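Local coordinates for protein LD10117p (Drosophila melanogaster, PDB 5HJQ) that acts as a GTPase-activating protein for Rab35 in synaptic vesicle protein turnover and binds phosphoinositides through its TBC domain, the part described here, at residues Ser253-Phe258 / Arg269-Trp274; Phe134-Val139 / Gly144-Ser149; Leu205-Glu210 / Leu282-Leu287. One frame throughout, in Å; residues are numbered along the deposited sequence.

Contact 1 (Ser253-Phe258 / Arg269-Trp274); sequences SATSYF and RIFMDW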
ATOM      1  N   SER A 253       4.658   8.543 -22.191  1.00 57.49           N
ATOM      2  CA  SER A 253       3.833   9.651 -22.657  1.00 58.46           C
ATOM      3  C   SER A 253       3.403  10.550 -21.508  1.00 63.19           C
ATOM      4  O   SER A 253       3.447  11.776 -21.618  1.00 59.42           O
ATOM      5  CB  SER A 253       2.606   9.131 -23.398  1.00 57.94           C
ATOM      6  OG  SER A 253       2.989   8.407 -24.553  1.00 61.76           O
ATOM      7  N   ALA A 254       2.996   9.934 -20.402  1.00 63.18           N
ATOM      8  CA  ALA A 254       2.549  10.681 -19.234  1.00 60.26           C
ATOM      9  C   ALA A 254       3.665  11.546 -18.652  1.00 58.79           C
ATOM     10  O   ALA A 254       3.435  12.689 -18.264  1.00 62.08           O
ATOM     11  CB  ALA A 254       2.022   9.737 -18.179  1.00 60.41           C
ATOM     12  N   THR A 255       4.872  10.993 -18.595  1.00 54.60           N
ATOM     13  CA  THR A 255       6.016  11.699 -18.024  1.00 56.98           C
ATOM     14  C   THR A 255       6.542  12.783 -18.966  1.00 63.15           C
ATOM     15  O   THR A 255       6.972  13.846 -18.521  1.00 60.76           O
ATOM     16  CB  THR A 255       7.158  10.727 -17.681  1.00 55.31           C
ATOM     17  OG1 THR A 255       7.387   9.850 -18.789  1.00 57.48           O
ATOM     18  CG2 THR A 255       6.801   9.895 -16.460  1.00 60.41           C
ATOM     19  N   SER A 256       6.513  12.510 -20.267  1.00 58.53           N
ATOM     20  CA  SER A 256       6.882  13.513 -21.257  1.00 61.44           C
ATOM     21  C   SER A 256       5.871  14.649 -21.221  1.00 64.36           C
ATOM     22  O   SER A 256       6.225  15.818 -21.377  1.00 67.14           O
ATOM     23  CB  SER A 256       6.954  12.900 -22.658  1.00 60.13           C
ATOM     24  OG  SER A 256       7.969  11.911 -22.730  1.00 61.97           O
ATOM     25  N   TYR A 257       4.612  14.291 -20.989  1.00 62.06           N
ATOM     26  CA  TYR A 257       3.533  15.265 -20.897  1.00 62.79           C
ATOM     27  C   TYR A 257       3.752  16.205 -19.720  1.00 66.55           C
ATOM     28  O   TYR A 257       3.488  17.404 -19.814  1.00 65.97           O
ATOM     29  CB  TYR A 257       2.183  14.559 -20.764  1.00 66.48           C
ATOM     30  CG  TYR A 257       1.012  15.500 -20.603  1.00 71.48           C
ATOM     31  CD1 TYR A 257       0.648  16.365 -21.626  1.00 72.33           C
ATOM     32  CD2 TYR A 257       0.270  15.523 -19.428  1.00 65.67           C
ATOM     33  CE1 TYR A 257      -0.419  17.230 -21.488  1.00 70.21           C
ATOM     34  CE2 TYR A 257      -0.802  16.384 -19.279  1.00 71.38           C
ATOM     35  CZ  TYR A 257      -1.142  17.236 -20.313  1.00 76.81           C
ATOM     36  OH  TYR A 257      -2.208  18.096 -20.173  1.00 81.85           O
ATOM     37  N   PHE A 258       4.242  15.652 -18.615  1.00 61.30           N
ATOM     38  CA  PHE A 258       4.519  16.439 -17.419  1.00 64.29           C
ATOM     39  C   PHE A 258       5.637  17.451 -17.660  1.00 64.36           C
ATOM     40  O   PHE A 258       5.540  18.606 -17.247  1.00 61.28           O
ATOM     41  CB  PHE A 258       4.884  15.521 -16.251  1.00 64.29           C
ATOM     42  CG  PHE A 258       3.732  14.711 -15.735  1.00 65.87           C
ATOM     43  CD1 PHE A 258       2.428  15.106 -15.978  1.00 66.37           C
ATOM     44  CD2 PHE A 258       3.953  13.555 -15.006  1.00 61.06           C
ATOM     45  CE1 PHE A 258       1.362  14.364 -15.501  1.00 70.37           C
ATOM     46  CE2 PHE A 258       2.891  12.807 -14.527  1.00 69.54           C
ATOM     47  CZ  PHE A 258       1.595  13.213 -14.775  1.00 66.80           C
ATOM     48  N   ARG A 269      10.685  15.284  -8.007  1.00 69.32           N
ATOM     49  CA  ARG A 269       9.750  15.911  -7.079  1.00 71.17           C
ATOM     50  C   ARG A 269       8.373  15.252  -7.125  1.00 67.09           C
ATOM     51  O   ARG A 269       7.645  15.241  -6.132  1.00 68.80           O
ATOM     52  CB  ARG A 269       9.618  17.404  -7.386  1.00 65.21           C
ATOM     53  N   ILE A 270       8.024  14.703  -8.284  1.00 61.41           N
ATOM     54  CA  ILE A 270       6.718  14.087  -8.481  1.00 65.80           C
ATOM     55  C   ILE A 270       6.675  12.636  -7.997  1.00 62.84           C
ATOM     56  O   ILE A 270       5.710  12.217  -7.357  1.00 61.15           O
ATOM     57  CB  ILE A 270       6.304  14.147  -9.966  1.00 60.99           C
ATOM     58  CG1 ILE A 270       6.105  15.601 -10.396  1.00 66.73           C
ATOM     59  CG2 ILE A 270       5.029  13.370 -10.205  1.00 63.30           C
ATOM     60  CD1 ILE A 270       5.609  15.752 -11.815  1.00 68.45           C
ATOM     61  N   PHE A 271       7.727  11.876  -8.285  1.00 59.08           N
ATOM     62  CA  PHE A 271       7.745  10.451  -7.966  1.00 62.33           C
ATOM     63  C   PHE A 271       8.128  10.143  -6.522  1.00 63.67           C
ATOM     64  O   PHE A 271       7.919   9.022  -6.051  1.00 61.78           O
ATOM     65  CB  PHE A 271       8.685   9.715  -8.919  1.00 56.59           C
ATOM     66  CG  PHE A 271       8.052   9.375 -10.235  1.00 62.61           C
ATOM     67  CD1 PHE A 271       7.235   8.262 -10.355  1.00 55.47           C
ATOM     68  CD2 PHE A 271       8.255  10.175 -11.347  1.00 59.67           C
ATOM     69  CE1 PHE A 271       6.644   7.950 -11.559  1.00 57.77           C
ATOM     70  CE2 PHE A 271       7.666   9.868 -12.553  1.00 58.69           C
ATOM     71  CZ  PHE A 271       6.856   8.760 -12.658  1.00 59.45           C
ATOM     72  N   MET A 272       8.673  11.133  -5.818  1.00 59.63           N
ATOM     73  CA  MET A 272       8.965  10.981  -4.394  1.00 66.74           C
ATOM     74  C   MET A 272       7.700  10.668  -3.604  1.00 60.28           C
ATOM     75  O   MET A 272       7.766  10.098  -2.519  1.00 64.66           O
ATOM     76  CB  MET A 272       9.622  12.245  -3.828  1.00 62.84           C
ATOM     77  CG  MET A 272      11.067  12.461  -4.243  1.00 71.84           C
ATOM     78  SD  MET A 272      11.711  14.057  -3.699  1.00 79.77           S
ATOM     79  CE  MET A 272      10.198  15.014  -3.579  1.00 71.55           C
ATOM     80  N   ASP A 273       6.553  11.053  -4.154  1.00 62.07           N
ATOM     81  CA  ASP A 273       5.270  10.867  -3.488  1.00 62.08           C
ATOM     82  C   ASP A 273       4.397   9.827  -4.189  1.00 58.17           C
ATOM     83  O   ASP A 273       3.171   9.899  -4.119  1.00 57.53           O
ATOM     84  CB  ASP A 273       4.514  12.198  -3.419  1.00 57.61           C
ATOM     85  CG  ASP A 273       5.190  13.211  -2.518  1.00 64.45           C
ATOM     86  OD1 ASP A 273       5.900  12.792  -1.580  1.00 69.28           O
ATOM     87  OD2 ASP A 273       5.007  14.426  -2.748  1.00 69.97           O
ATOM     88  N   TRP A 274       5.024   8.858  -4.850  1.00 55.72           N
ATOM     89  CA  TRP A 274       4.284   7.902  -5.672  1.00 55.80           C
ATOM     90  C   TRP A 274       3.325   7.034  -4.856  1.00 57.16           C
ATOM     91  O   TRP A 274       2.215   6.754  -5.300  1.00 55.91           O
ATOM     92  CB  TRP A 274       5.250   7.008  -6.460  1.00 52.04           C
ATOM     93  CG  TRP A 274       5.963   5.986  -5.628  1.00 52.75           C
ATOM     94  CD1 TRP A 274       7.119   6.163  -4.925  1.00 56.45           C
ATOM     95  CD2 TRP A 274       5.567   4.626  -5.411  1.00 56.71           C
ATOM     96  NE1 TRP A 274       7.471   4.998  -4.289  1.00 57.03           N
ATOM     97  CE2 TRP A 274       6.533   4.040  -4.567  1.00 60.45           C
ATOM     98  CE3 TRP A 274       4.488   3.849  -5.843  1.00 54.43           C
ATOM     99  CZ2 TRP A 274       6.450   2.714  -4.144  1.00 56.25           C
ATOM    100  CZ3 TRP A 274       4.410   2.529  -5.425  1.00 54.24           C
ATOM    101  CH2 TRP A 274       5.386   1.976  -4.585  1.00 52.17           C
TER
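T255 and F258, on helix 252-261, reach across to F271 and I270 on the short helix 268-271. T255 comes first. Its methyl CG2 sits at the edge of the F271 ring, in the ring plane, equally far from CE2 and CZ of F271, 4.0 Å in each case, and the two side chains cross at about a right angle. The chi1 of T255, 47°, turns the methyl away from the carbonyl carbon and keeps OG1 beside the backbone, where it hydrogen-bonds to the carbonyl O of K252. The hydroxyl is thereby satisfied inside its own helix, and the methyl is the part that faces F271.

One turn further on, the side chain of F258 sets out toward the second segment. Its CD2 lies 4.2 Å from CD1 of I270. That CD1 methyl, at the end of an extended side chain (chi2 -176°), approaches the F258 ring obliquely. On one face of the same ring, offset toward the rim, is the carbonyl O of A254; that oxygen also accepts the backbone N of F258, 3.1 Å from N to O. L310 of helix 300-317 touches both F258 and F271, I332 of helix 332-341 touches both F258 and I270, and L267 packs on T255 and F258.

All four touching residues are buried, and no hydrogen bond or salt bridge runs between the segments. The contact is a piece of hydrophobic core of the all-helical TBC domain, consistent with an interface held by apolar packing, with its one hydroxyl already paired within the helix.

Contact 2 (Phe134-Val139 / Gly144-Ser149); sequences FYWEMV and GTTELS
The backbones of V139 and T146 come within 6.5 Å, CA to CA, because the chain leaves helix 134-143 at G144 with a positive phi of 82° and folds back over 144-146, past the last turns of the helix. Here helix 134-143 of the TBC domain ends and hands over to the long loop before helix 171-187. V139 carries the centre of the contact. With CG1 anti to the backbone N (chi1 173°), that methyl is directed at the returning chain and meets the carbonyl O of T145 at 3.6 Å, while CG2 lies over one face of the Y135 ring, toward its rim. One turn back along the helix, W136 brings the six-membered part of its indole to T146: CE3 lies 4.3 Å from CG2 of T146, and the methyl approaches the ring obliquely. T145 OG1 accepts the backbone N of E147 at 2.9 Å with an N-H...O angle of 148°, an ST turn that probably steadies the loop where V139 and W136 touch it. No hydrogen bond joins the two segments; the meeting is methyl groups against backbone and indole at the surface.

Around this corner, Y135 and L148 both pack on R179 of helix 171-187, and M138 touches V183 of the same helix. Helix 210-221 packs against the first turn of helix 134-143, with Y214 against F134 and Y135, and E210 against W136.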
ATOM      1  N   PHE A 134       3.216 -13.348  22.161  1.00 74.91           N
ATOM      2  CA  PHE A 134       4.415 -12.513  22.081  1.00 67.32           C
ATOM      3  C   PHE A 134       4.108 -11.020  22.021  1.00 61.97           C
ATOM      4  O   PHE A 134       4.811 -10.214  22.631  1.00 62.33           O
ATOM      5  CB  PHE A 134       5.248 -12.917  20.862  1.00 70.89           C
ATOM      6  CG  PHE A 134       6.596 -12.266  20.806  1.00 71.81           C
ATOM      7  CD1 PHE A 134       7.588 -12.622  21.703  1.00 70.77           C
ATOM      8  CD2 PHE A 134       6.879 -11.306  19.848  1.00 70.59           C
ATOM      9  CE1 PHE A 134       8.834 -12.026  21.654  1.00 75.98           C
ATOM     10  CE2 PHE A 134       8.123 -10.708  19.790  1.00 73.60           C
ATOM     11  CZ  PHE A 134       9.102 -11.068  20.695  1.00 74.70           C
ATOM     12  N   TYR A 135       3.055 -10.660  21.291  1.00 60.14           N
ATOM     13  CA  TYR A 135       2.662  -9.262  21.151  1.00 56.79           C
ATOM     14  C   TYR A 135       2.432  -8.581  22.495  1.00 61.90           C
ATOM     15  O   TYR A 135       2.996  -7.526  22.772  1.00 61.73           O
ATOM     16  CB  TYR A 135       1.394  -9.141  20.303  1.00 54.13           C
ATOM     17  CG  TYR A 135       0.924  -7.713  20.142  1.00 58.20           C
ATOM     18  CD1 TYR A 135       1.730  -6.765  19.525  1.00 53.87           C
ATOM     19  CD2 TYR A 135      -0.318  -7.308  20.617  1.00 56.99           C
ATOM     20  CE1 TYR A 135       1.314  -5.454  19.377  1.00 51.29           C
ATOM     21  CE2 TYR A 135      -0.746  -5.995  20.471  1.00 59.19           C
ATOM     22  CZ  TYR A 135       0.079  -5.073  19.848  1.00 54.85           C
ATOM     23  OH  TYR A 135      -0.326  -3.765  19.697  1.00 55.09           O
ATOM     24  N   TRP A 136       1.603  -9.197  23.329  1.00 63.54           N
ATOM     25  CA  TRP A 136       1.210  -8.593  24.595  1.00 63.37           C
ATOM     26  C   TRP A 136       2.370  -8.502  25.578  1.00 62.57           C
ATOM     27  O   TRP A 136       2.394  -7.622  26.438  1.00 65.73           O
ATOM     28  CB  TRP A 136       0.044  -9.372  25.196  1.00 60.84           C
ATOM     29  CG  TRP A 136      -1.136  -9.333  24.289  1.00 58.96           C
ATOM     30  CD1 TRP A 136      -1.650 -10.366  23.561  1.00 59.62           C
ATOM     31  CD2 TRP A 136      -1.922  -8.182  23.967  1.00 58.27           C
ATOM     32  NE1 TRP A 136      -2.725  -9.931  22.821  1.00 59.24           N
ATOM     33  CE2 TRP A 136      -2.910  -8.595  23.053  1.00 54.72           C
ATOM     34  CE3 TRP A 136      -1.891  -6.844  24.372  1.00 59.82           C
ATOM     35  CZ2 TRP A 136      -3.861  -7.716  22.540  1.00 52.86           C
ATOM     36  CZ3 TRP A 136      -2.835  -5.974  23.863  1.00 59.33           C
ATOM     37  CH2 TRP A 136      -3.809  -6.414  22.957  1.00 60.72           C
ATOM     38  N   GLU A 137       3.337  -9.402  25.441  1.00 62.88           N
ATOM     39  CA  GLU A 137       4.582  -9.277  26.184  1.00 65.00           C
ATOM     40  C   GLU A 137       5.265  -7.964  25.815  1.00 63.94           C
ATOM     41  O   GLU A 137       5.672  -7.194  26.686  1.00 64.66           O
ATOM     42  CB  GLU A 137       5.509 -10.455  25.899  1.00 59.69           C
ATOM     43  CG  GLU A 137       6.794 -10.422  26.705  1.00 59.99           C
ATOM     44  CD  GLU A 137       6.537 -10.437  28.200  1.00 68.67           C
ATOM     45  OE1 GLU A 137       5.696 -11.246  28.655  1.00 67.95           O
ATOM     46  OE2 GLU A 137       7.167  -9.629  28.918  1.00 66.13           O
ATOM     47  N   MET A 138       5.380  -7.720  24.512  1.00 61.24           N
ATOM     48  CA  MET A 138       5.951  -6.478  24.000  1.00 64.79           C
ATOM     49  C   MET A 138       5.150  -5.269  24.472  1.00 63.04           C
ATOM     50  O   MET A 138       5.721  -4.267  24.904  1.00 58.36           O
ATOM     51  CB  MET A 138       6.001  -6.502  22.471  1.00 61.94           C
ATOM     52  CG  MET A 138       6.827  -7.631  21.872  1.00 66.30           C
ATOM     53  SD  MET A 138       8.598  -7.429  22.141  1.00 73.45           S
ATOM     54  CE  MET A 138       8.846  -8.517  23.542  1.00 70.51           C
ATOM     55  N   VAL A 139       3.827  -5.374  24.378  1.00 65.21           N
ATOM     56  CA  VAL A 139       2.926  -4.322  24.843  1.00 64.43           C
ATOM     57  C   VAL A 139       3.208  -3.962  26.293  1.00 64.10           C
ATOM     58  O   VAL A 139       3.233  -2.786  26.662  1.00 61.89           O
ATOM     59  CB  VAL A 139       1.448  -4.747  24.706  1.00 65.11           C
ATOM     60  CG1 VAL A 139       0.525  -3.720  25.356  1.00 62.74           C
ATOM     61  CG2 VAL A 139       1.089  -4.943  23.243  1.00 61.16           C
ATOM     62  N   GLY A 144       3.893  -0.923  30.137  1.00 64.82           N
ATOM     63  CA  GLY A 144       3.766  -1.313  31.532  1.00 65.66           C
ATOM     64  C   GLY A 144       2.389  -1.843  31.878  1.00 71.15           C
ATOM     65  O   GLY A 144       2.104  -2.145  33.038  1.00 67.24           O
ATOM     66  N   THR A 145       1.534  -1.964  30.868  1.00 71.75           N
ATOM     67  CA  THR A 145       0.160  -2.402  31.081  1.00 73.74           C
ATOM     68  C   THR A 145      -0.485  -2.901  29.790  1.00 73.76           C
ATOM     69  O   THR A 145      -0.071  -2.531  28.691  1.00 74.45           O
ATOM     70  CB  THR A 145      -0.699  -1.264  31.662  1.00 71.89           C
ATOM     71  OG1 THR A 145      -2.068  -1.679  31.722  1.00 69.35           O
ATOM     72  CG2 THR A 145      -0.590  -0.013  30.790  1.00 68.22           C
ATOM     73  N   THR A 146      -1.498  -3.747  29.937  1.00 75.26           N
ATOM     74  CA  THR A 146      -2.277  -4.231  28.806  1.00 70.39           C
ATOM     75  C   THR A 146      -3.290  -3.163  28.396  1.00 66.52           C
ATOM     76  O   THR A 146      -3.650  -3.036  27.225  1.00 63.27           O
ATOM     77  CB  THR A 146      -2.999  -5.553  29.158  1.00 73.72           C
ATOM     78  OG1 THR A 146      -2.030  -6.595  29.335  1.00 79.13           O
ATOM     79  CG2 THR A 146      -3.968  -5.960  28.063  1.00 73.08           C
ATOM     80  N   GLU A 147      -3.717  -2.379  29.380  1.00 70.77           N
ATOM     81  CA  GLU A 147      -4.777  -1.393  29.204  1.00 70.73           C
ATOM     82  C   GLU A 147      -4.433  -0.310  28.182  1.00 71.71           C
ATOM     83  O   GLU A 147      -3.353   0.284  28.225  1.00 70.24           O
ATOM     84  CB  GLU A 147      -5.103  -0.750  30.555  1.00 72.79           C
ATOM     85  CG  GLU A 147      -6.175   0.329  30.510  1.00 78.07           C
ATOM     86  CD  GLU A 147      -6.391   0.983  31.862  1.00 81.43           C
ATOM     87  OE1 GLU A 147      -6.158   0.313  32.889  1.00 88.39           O
ATOM     88  OE2 GLU A 147      -6.798   2.164  31.899  1.00 85.61           O
ATOM     89  N   LEU A 148      -5.364  -0.063  27.264  1.00 72.09           N
ATOM     90  CA  LEU A 148      -5.199   0.974  26.253  1.00 71.13           C
ATOM     91  C   LEU A 148      -5.346   2.365  26.861  1.00 74.35           C
ATOM     92  O   LEU A 148      -6.319   2.650  27.556  1.00 79.87           O
ATOM     93  CB  LEU A 148      -6.216   0.797  25.122  1.00 69.61           C
ATOM     94  CG  LEU A 148      -6.057   1.715  23.905  1.00 70.81           C
ATOM     95  CD1 LEU A 148      -4.855   1.302  23.069  1.00 56.43           C
ATOM     96  CD2 LEU A 148      -7.327   1.729  23.059  1.00 70.64           C
ATOM     97  N   SER A 149      -4.377   3.228  26.588  1.00 79.97           N
ATOM     98  CA  SER A 149      -4.430   4.606  27.058  1.00 82.39           C
ATOM     99  C   SER A 149      -5.493   5.408  26.313  1.00 83.38           C
ATOM    100  O   SER A 149      -5.881   5.056  25.199  1.00 82.10           O
ATOM    101  CB  SER A 149      -3.061   5.267  26.898  1.00 81.36           C
ATOM    102  OG  SER A 149      -3.175   6.677  26.900  1.00 84.94           O
TER

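Contact 3 (Leu205-Glu210 / Leu282-Leu287); sequences LHFMSE and LPFQHL
With CG anti to the backbone N (chi1 -172°), F284 extends its ring from the first turn of helix 284-297 to the imidazole of H206, whose CG, anti to the carbonyl carbon and beside the backbone N (chi1 -78°), brings that ring to the meeting from the opposite direction. This is aromatic packing within the all-helical TBC (Rab-GAP) domain, joining the loop between helices 197-204 and 210-221 to the start of helix 284-297. CZ of F284 lies over one face of the imidazole, offset toward the rim. The two rings meet obliquely, their planes at 41° and centroids 4.7 Å apart.

F207 adds a second, lighter touch, its CZ 4.3 Å from CE2 of F284. One face of its ring, toward the rim, also carries CB of H206, so the three side chains form a compact group. Both imidazole nitrogens are engaged: ND1 hydrogen-bonds with the carbonyl O of S202 and NE2 with the backbone N of H168. These bonds hold the ring's rotation and present its face to F284. The H168 ring in turn meets F284 edge-to-face, and W117 meets F207 in the same way.

On the helix side, P283 is the N-cap residue, and its carbonyl O accepts both H286 N, at 2.9 Å, and L287 N, fixing the turn that carries F284. The tightest approach across the contact is H206 CD2 to F284 CZ, 3.5 Å.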
ATOM      1  N   LEU A 205      -6.319  -3.251  10.419  1.00 53.59           N
ATOM      2  CA  LEU A 205      -7.201  -3.122  11.574  1.00 58.25           C
ATOM      3  C   LEU A 205      -8.679  -3.008  11.203  1.00 59.69           C
ATOM      4  O   LEU A 205      -9.544  -3.060  12.075  1.00 61.28           O
ATOM      5  CB  LEU A 205      -6.782  -1.909  12.406  1.00 59.30           C
ATOM      6  CG  LEU A 205      -5.554  -2.123  13.296  1.00 62.14           C
ATOM      7  CD1 LEU A 205      -5.161  -0.836  14.007  1.00 51.95           C
ATOM      8  CD2 LEU A 205      -5.833  -3.239  14.308  1.00 59.33           C
ATOM      9  N   HIS A 206      -8.970  -2.849   9.918  1.00 63.18           N
ATOM     10  CA  HIS A 206     -10.353  -2.751   9.466  1.00 60.10           C
ATOM     11  C   HIS A 206     -11.021  -4.120   9.341  1.00 56.01           C
ATOM     12  O   HIS A 206     -12.230  -4.202   9.132  1.00 61.67           O
ATOM     13  CB  HIS A 206     -10.431  -2.022   8.119  1.00 60.29           C
ATOM     14  CG  HIS A 206     -10.311  -0.533   8.223  1.00 62.57           C
ATOM     15  ND1 HIS A 206      -9.123   0.102   8.514  1.00 60.10           N
ATOM     16  CD2 HIS A 206     -11.235   0.446   8.076  1.00 59.52           C
ATOM     17  CE1 HIS A 206      -9.320   1.408   8.542  1.00 64.90           C
ATOM     18  NE2 HIS A 206     -10.593   1.643   8.279  1.00 66.37           N
ATOM     19  N   PHE A 207     -10.242  -5.190   9.466  1.00 57.44           N
ATOM     20  CA  PHE A 207     -10.760  -6.526   9.187  1.00 55.45           C
ATOM     21  C   PHE A 207     -10.321  -7.587  10.193  1.00 59.43           C
ATOM     22  O   PHE A 207     -10.841  -8.702  10.183  1.00 63.00           O
ATOM     23  CB  PHE A 207     -10.339  -6.958   7.783  1.00 56.48           C
ATOM     24  CG  PHE A 207     -10.764  -6.006   6.708  1.00 57.50           C
ATOM     25  CD1 PHE A 207     -12.067  -6.003   6.243  1.00 54.85           C
ATOM     26  CD2 PHE A 207      -9.860  -5.111   6.162  1.00 59.29           C
ATOM     27  CE1 PHE A 207     -12.462  -5.120   5.255  1.00 62.23           C
ATOM     28  CE2 PHE A 207     -10.247  -4.226   5.174  1.00 53.93           C
ATOM     29  CZ  PHE A 207     -11.548  -4.232   4.716  1.00 59.22           C
ATOM     30  N   MET A 208      -9.364  -7.255  11.051  1.00 55.26           N
ATOM     31  CA  MET A 208      -8.885  -8.216  12.041  1.00 53.73           C
ATOM     32  C   MET A 208      -8.614  -7.556  13.392  1.00 59.58           C
ATOM     33  O   MET A 208      -8.826  -6.355  13.566  1.00 65.29           O
ATOM     34  CB  MET A 208      -7.621  -8.915  11.536  1.00 54.04           C
ATOM     35  CG  MET A 208      -6.401  -8.002  11.455  1.00 58.05           C
ATOM     36  SD  MET A 208      -5.020  -8.784  10.602  1.00 56.09           S
ATOM     37  CE  MET A 208      -5.663  -8.861   8.933  1.00 49.95           C
ATOM     38  N   SER A 209      -8.154  -8.351  14.352  1.00 58.16           N
ATOM     39  CA  SER A 209      -7.870  -7.842  15.687  1.00 56.78           C
ATOM     40  C   SER A 209      -6.512  -7.155  15.738  1.00 58.77           C
ATOM     41  O   SER A 209      -5.722  -7.249  14.797  1.00 57.54           O
ATOM     42  CB  SER A 209      -7.920  -8.972  16.716  1.00 53.39           C
ATOM     43  OG  SER A 209      -6.901  -9.924  16.470  1.00 55.48           O
ATOM     44  N   GLU A 210      -6.251  -6.471  16.846  1.00 59.62           N
ATOM     45  CA  GLU A 210      -4.996  -5.764  17.058  1.00 53.71           C
ATOM     46  C   GLU A 210      -3.788  -6.688  16.968  1.00 58.79           C
ATOM     47  O   GLU A 210      -2.796  -6.362  16.314  1.00 60.19           O
ATOM     48  CB  GLU A 210      -5.012  -5.068  18.420  1.00 49.90           C
ATOM     49  CG  GLU A 210      -3.647  -4.632  18.917  1.00 61.12           C
ATOM     50  CD  GLU A 210      -3.736  -3.667  20.085  1.00 61.91           C
ATOM     51  OE1 GLU A 210      -4.870  -3.342  20.498  1.00 58.83           O
ATOM     52  OE2 GLU A 210      -2.675  -3.236  20.587  1.00 62.69           O
ATOM     53  N   LEU A 282      -6.476   7.084  -3.763  1.00 57.48           N
ATOM     54  CA  LEU A 282      -7.494   6.118  -4.163  1.00 60.77           C
ATOM     55  C   LEU A 282      -8.506   5.900  -3.051  1.00 63.57           C
ATOM     56  O   LEU A 282      -8.142   5.882  -1.878  1.00 58.55           O
ATOM     57  CB  LEU A 282      -6.854   4.783  -4.547  1.00 59.00           C
ATOM     58  CG  LEU A 282      -5.919   4.784  -5.754  1.00 57.94           C
ATOM     59  CD1 LEU A 282      -5.492   3.371  -6.100  1.00 51.39           C
ATOM     60  CD2 LEU A 282      -6.596   5.450  -6.940  1.00 58.94           C
ATOM     61  N   PRO A 283      -9.785   5.744  -3.418  1.00 64.93           N
ATOM     62  CA  PRO A 283     -10.822   5.479  -2.419  1.00 60.93           C
ATOM     63  C   PRO A 283     -10.557   4.162  -1.691  1.00 63.86           C
ATOM     64  O   PRO A 283      -9.902   3.282  -2.255  1.00 63.68           O
ATOM     65  CB  PRO A 283     -12.106   5.416  -3.252  1.00 64.41           C
ATOM     66  CG  PRO A 283     -11.783   6.114  -4.535  1.00 61.70           C
ATOM     67  CD  PRO A 283     -10.340   5.824  -4.780  1.00 62.40           C
ATOM     68  N   PHE A 284     -11.048   4.044  -0.460  1.00 65.04           N
ATOM     69  CA  PHE A 284     -10.792   2.882   0.391  1.00 60.97           C
ATOM     70  C   PHE A 284     -11.140   1.560  -0.295  1.00 59.92           C
ATOM     71  O   PHE A 284     -10.384   0.595  -0.231  1.00 58.89           O
ATOM     72  CB  PHE A 284     -11.572   3.028   1.702  1.00 66.20           C
ATOM     73  CG  PHE A 284     -11.240   1.989   2.729  1.00 67.96           C
ATOM     74  CD1 PHE A 284     -10.050   2.046   3.433  1.00 66.30           C
ATOM     75  CD2 PHE A 284     -12.119   0.954   2.987  1.00 62.82           C
ATOM     76  CE1 PHE A 284      -9.743   1.088   4.379  1.00 63.32           C
ATOM     77  CE2 PHE A 284     -11.818  -0.010   3.929  1.00 69.02           C
ATOM     78  CZ  PHE A 284     -10.627   0.058   4.626  1.00 68.88           C
ATOM     79  N   GLN A 285     -12.291   1.550  -0.948  1.00 62.93           N
ATOM     80  CA  GLN A 285     -12.747   0.467  -1.807  1.00 64.85           C
ATOM     81  C   GLN A 285     -11.671  -0.069  -2.757  1.00 63.61           C
ATOM     82  O   GLN A 285     -11.543  -1.278  -2.935  1.00 58.77           O
ATOM     83  CB  GLN A 285     -13.938   0.990  -2.599  1.00 68.58           C
ATOM     84  CG  GLN A 285     -13.748   2.468  -2.864  1.00 73.93           C
ATOM     85  CD  GLN A 285     -14.953   3.160  -3.428  1.00 82.69           C
ATOM     86  OE1 GLN A 285     -15.330   2.940  -4.578  1.00 86.71           O
ATOM     87  NE2 GLN A 285     -15.542   4.046  -2.633  1.00 82.09           N
ATOM     88  N   HIS A 286     -10.920   0.834  -3.387  1.00 62.60           N
ATOM     89  CA  HIS A 286      -9.873   0.436  -4.331  1.00 56.97           C
ATOM     90  C   HIS A 286      -8.657  -0.112  -3.598  1.00 56.28           C
ATOM     91  O   HIS A 286      -8.072  -1.113  -4.011  1.00 57.09           O
ATOM     92  CB  HIS A 286      -9.446   1.611  -5.220  1.00 62.45           C
ATOM     93  CG  HIS A 286     -10.539   2.149  -6.088  1.00 61.53           C
ATOM     94  ND1 HIS A 286     -11.664   2.754  -5.572  1.00 65.07           N
ATOM     95  CD2 HIS A 286     -10.673   2.189  -7.434  1.00 63.18           C
ATOM     96  CE1 HIS A 286     -12.449   3.136  -6.562  1.00 68.17           C
ATOM     97  NE2 HIS A 286     -11.870   2.808  -7.704  1.00 63.87           N
ATOM     98  N   LEU A 287      -8.287   0.558  -2.510  1.00 55.38           N
ATOM     99  CA  LEU A 287      -7.173   0.138  -1.663  1.00 54.79           C
ATOM    100  C   LEU A 287      -7.302  -1.302  -1.187  1.00 59.78           C
ATOM    101  O   LEU A 287      -6.325  -2.051  -1.179  1.00 60.37           O
ATOM    102  CB  LEU A 287      -7.059   1.048  -0.439  1.00 56.22           C
ATOM    103  CG  LEU A 287      -6.291   2.359  -0.538  1.00 63.19           C
ATOM    104  CD1 LEU A 287      -6.311   3.063   0.807  1.00 58.96           C
ATOM    105  CD2 LEU A 287      -4.870   2.087  -0.986  1.00 64.81           C
TER

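How the contacts relate
Contact 1 is core: aliphatic and phenyl groups, all buried, pack between helices. Contacts 2 and 3 are surface contacts by exposure, although contact 3 is nearest the chain's centre; methyl-to-backbone packing and an oblique aromatic pair replace the buried apolar interface. Contacts 2 and 3 share helix 210-221 as a neighbour and touch directly: Y135 OH is 2.6 Å from E210 OE2, a probable hydrogen bond, and E210 also forms a salt bridge with R179. Contact 1 touches neither, its centre about 43 Å from that of contact 2 and about 27 Å from that of contact 3. In sequence it falls between the two segments of contact 3, which joins chain parts much farther apart.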